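Local coordinates for putative cell adhesion protein (Bacteroides eggerthii, PDB 4GPV) that probably serves as a structural subunit of a FimA-like pilus of a human gut bacterium, with a presumed role in cell adhesion, at residues V301-N306 / I329-T334. Numbering follows the deposited sequence.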
ATOM      1  N   VAL A 301       7.121  -7.981   9.171  1.00 18.17           N
ATOM      2  CA  VAL A 301       6.715  -9.331   9.514  1.00 18.13           C
ATOM      3  C   VAL A 301       7.957 -10.176   9.633  1.00 21.92           C
ATOM      4  O   VAL A 301       8.656 -10.302   8.631  1.00 20.14           O
ATOM      5  CB  VAL A 301       5.772  -9.924   8.446  1.00 19.52           C
ATOM      6  CG1 VAL A 301       5.385 -11.374   8.783  1.00 19.68           C
ATOM      7  CG2 VAL A 301       4.532  -9.047   8.227  1.00 19.76           C
ATOM      8  N   THR A 302       8.235 -10.732  10.837  1.00 19.43           N
ATOM      9  CA  THR A 302       9.370 -11.661  11.029  1.00 19.52           C
ATOM     10  C   THR A 302       8.799 -13.053  11.164  1.00 23.53           C
ATOM     11  O   THR A 302       7.970 -13.302  12.033  1.00 22.92           O
ATOM     12  CB  THR A 302      10.232 -11.265  12.232  1.00 24.87           C
ATOM     13  OG1 THR A 302      10.498  -9.869  12.180  1.00 28.63           O
ATOM     14  CG2 THR A 302      11.541 -12.068  12.316  1.00 27.06           C
ATOM     15  N   VAL A 303       9.226 -13.966  10.287  1.00 21.47           N
ATOM     16  CA  VAL A 303       8.748 -15.348  10.271  1.00 20.45           C
ATOM     17  C   VAL A 303       9.941 -16.226  10.634  1.00 24.47           C
ATOM     18  O   VAL A 303      10.958 -16.168   9.932  1.00 22.21           O
ATOM     19  CB  VAL A 303       8.194 -15.698   8.861  1.00 24.44           C
ATOM     20  CG1 VAL A 303       7.695 -17.152   8.808  1.00 25.23           C
ATOM     21  CG2 VAL A 303       7.084 -14.727   8.448  1.00 25.20           C
ATOM     22  N   THR A 304       9.848 -16.970  11.755  1.00 22.41           N
ATOM     23  CA  THR A 304      10.888 -17.896  12.190  1.00 22.01           C
ATOM     24  C   THR A 304      10.332 -19.269  11.905  1.00 27.40           C
ATOM     25  O   THR A 304       9.296 -19.637  12.468  1.00 26.91           O
ATOM     26  CB  THR A 304      11.280 -17.676  13.665  1.00 28.91           C
ATOM     27  OG1 THR A 304      11.721 -16.329  13.808  1.00 31.42           O
ATOM     28  CG2 THR A 304      12.396 -18.623  14.137  1.00 31.49           C
ATOM     29  N   LEU A 305      11.043 -20.034  11.071  1.00 25.51           N
ATOM     30  CA  LEU A 305      10.651 -21.394  10.702  1.00 24.81           C
ATOM     31  C   LEU A 305      11.544 -22.421  11.361  1.00 28.00           C
ATOM     32  O   LEU A 305      12.741 -22.198  11.425  1.00 27.21           O
ATOM     33  CB  LEU A 305      10.792 -21.529   9.185  1.00 24.94           C
ATOM     34  CG  LEU A 305       9.998 -20.539   8.348  1.00 28.54           C
ATOM     35  CD1 LEU A 305      10.241 -20.785   6.892  1.00 29.13           C
ATOM     36  CD2 LEU A 305       8.497 -20.622   8.675  1.00 31.93           C
ATOM     37  N   ASN A 306      10.997 -23.539  11.825  1.00 25.11           N
ATOM     38  CA  ASN A 306      11.865 -24.579  12.373  1.00 26.21           C
ATOM     39  C   ASN A 306      11.267 -25.953  12.078  1.00 30.75           C
ATOM     40  O   ASN A 306      10.170 -26.039  11.511  1.00 30.17           O
ATOM     41  CB  ASN A 306      12.180 -24.368  13.872  1.00 32.94           C
ATOM     42  CG  ASN A 306      11.154 -24.897  14.841  1.00 57.97           C
ATOM     43  OD1 ASN A 306       9.960 -24.748  14.638  1.00 49.47           O
ATOM     44  ND2 ASN A 306      11.601 -25.476  15.951  1.00 56.29           N
ATOM     45  N   ILE A 329       6.075 -22.616  13.031  1.00 34.04           N
ATOM     46  CA  ILE A 329       5.991 -21.250  12.496  1.00 32.21           C
ATOM     47  C   ILE A 329       5.804 -20.285  13.658  1.00 35.55           C
ATOM     48  O   ILE A 329       4.849 -20.432  14.417  1.00 39.35           O
ATOM     49  CB  ILE A 329       4.853 -21.081  11.430  1.00 35.53           C
ATOM     50  CG1 ILE A 329       4.917 -22.159  10.334  1.00 37.24           C
ATOM     51  CG2 ILE A 329       4.882 -19.670  10.819  1.00 34.93           C
ATOM     52  CD1 ILE A 329       3.645 -22.293   9.428  1.00 46.40           C
ATOM     53  N   GLU A 330       6.716 -19.323  13.809  1.00 25.60           N
ATOM     54  CA  GLU A 330       6.642 -18.257  14.815  1.00 26.61           C
ATOM     55  C   GLU A 330       6.613 -16.952  14.043  1.00 29.77           C
ATOM     56  O   GLU A 330       7.507 -16.722  13.220  1.00 28.40           O
ATOM     57  CB  GLU A 330       7.831 -18.294  15.790  1.00 29.78           C
ATOM     58  CG  GLU A 330       7.785 -17.196  16.847  1.00 44.84           C
ATOM     59  CD  GLU A 330       9.124 -16.617  17.266  1.00 75.72           C
ATOM     60  OE1 GLU A 330      10.030 -17.397  17.645  1.00 72.11           O
ATOM     61  OE2 GLU A 330       9.247 -15.370  17.264  1.00 64.73           O
ATOM     62  N   VAL A 331       5.587 -16.111  14.275  1.00 25.85           N
ATOM     63  CA  VAL A 331       5.453 -14.854  13.526  1.00 24.77           C
ATOM     64  C   VAL A 331       5.269 -13.677  14.459  1.00 30.34           C
ATOM     65  O   VAL A 331       4.473 -13.753  15.408  1.00 31.88           O
ATOM     66  CB  VAL A 331       4.273 -14.869  12.488  1.00 28.36           C
ATOM     67  CG1 VAL A 331       4.240 -13.565  11.668  1.00 27.77           C
ATOM     68  CG2 VAL A 331       4.347 -16.065  11.538  1.00 28.36           C
ATOM     69  N   THR A 332       6.010 -12.585  14.202  1.00 24.68           N
ATOM     70  CA  THR A 332       5.827 -11.320  14.912  0.60 24.17           C
ATOM     71  C   THR A 332       5.471 -10.291  13.872  1.00 25.60           C
ATOM     72  O   THR A 332       6.055 -10.289  12.779  1.00 20.96           O
ATOM     73  CB  THR A 332       7.011 -10.862  15.777  0.60 29.83           C
ATOM     74  OG1 THR A 332       8.067 -10.383  14.944  0.60 28.59           O
ATOM     75  CG2 THR A 332       7.470 -11.917  16.799  0.60 28.50           C
ATOM     76  N   VAL A 333       4.478  -9.453  14.174  1.00 21.23           N
ATOM     77  CA  VAL A 333       4.069  -8.380  13.248  1.00 20.42           C
ATOM     78  C   VAL A 333       4.110  -7.095  14.023  1.00 25.74           C
ATOM     79  O   VAL A 333       3.465  -6.993  15.081  1.00 26.35           O
ATOM     80  CB  VAL A 333       2.694  -8.565  12.557  1.00 22.86           C
ATOM     81  CG1 VAL A 333       2.396  -7.411  11.575  1.00 21.46           C
ATOM     82  CG2 VAL A 333       2.602  -9.903  11.850  1.00 23.63           C
ATOM     83  N   THR A 334       4.885  -6.138  13.535  1.00 22.65           N
ATOM     84  CA  THR A 334       4.910  -4.823  14.162  1.00 23.35           C
ATOM     85  C   THR A 334       4.486  -3.802  13.120  1.00 25.57           C
ATOM     86  O   THR A 334       4.708  -4.005  11.912  1.00 22.39           O
ATOM     87  CB  THR A 334       6.240  -4.475  14.824  1.00 36.26           C
ATOM     88  OG1 THR A 334       7.262  -4.435  13.840  1.00 33.72           O
ATOM     89  CG2 THR A 334       6.589  -5.404  16.001  1.00 36.83           C
TER
HETATM   90  O   HOH W   1       8.392  -8.341  13.072  1.00 26.61           O
HETATM   91  O   HOH W   2       9.569 -14.648  14.430  1.00 27.50           O
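Thr-302 with Thr-332 and Thr-304 with Glu-330 are the two hydrogen-bonded pairs of an antiparallel strand pairing in the FimA-like C-terminal domain, a transthyretin-clan beta fold; segments 301-306 and 329-334 run at 169° to each other. Each pair closes a two-bond ring. Thr-302 N donates to Thr-332 O and Thr-332 N returns a bond to Thr-302 O, while Thr-304 and Glu-330 exchange theirs in the same manner. The straightest of the four is Thr-304 N to Glu-330 O, 2.8 Å with an N-H...O angle of 176°. Three of the four carbonyl oxygens also receive a CA-H...O contact, as from Val-331 CA to Thr-302 O at 3.3 Å. Strand 146-169 bonds to the other edge of 301-306, through Val-301, Val-303 and Leu-305, so 301-306 is flanked by a strand along each edge.

Apolar packing occupies the face of the valines, Leu-305 and Ile-329, where Ile-282 and Tyr-280 of strand 274-283 lie against it. Val-301 CG1 meets Val-331 CG1 diagonally at 3.8 Å, whereas Val-301 CG2 lies beside Val-333 CG2 at 4.2 Å. Leu-305 CD2 approaches Ile-329 CG1 at 4.2 Å.

Thr-302, Thr-304, Thr-332 and Glu-330 form the more polar, more exposed face. In one of two modelled Thr-332 conformers, hence doubtfully, a water joins Thr-302 OG1 and Thr-332 OG1. A second water hydrogen-bonds Thr-304 OG1 at 2.8 Å, direction undecided.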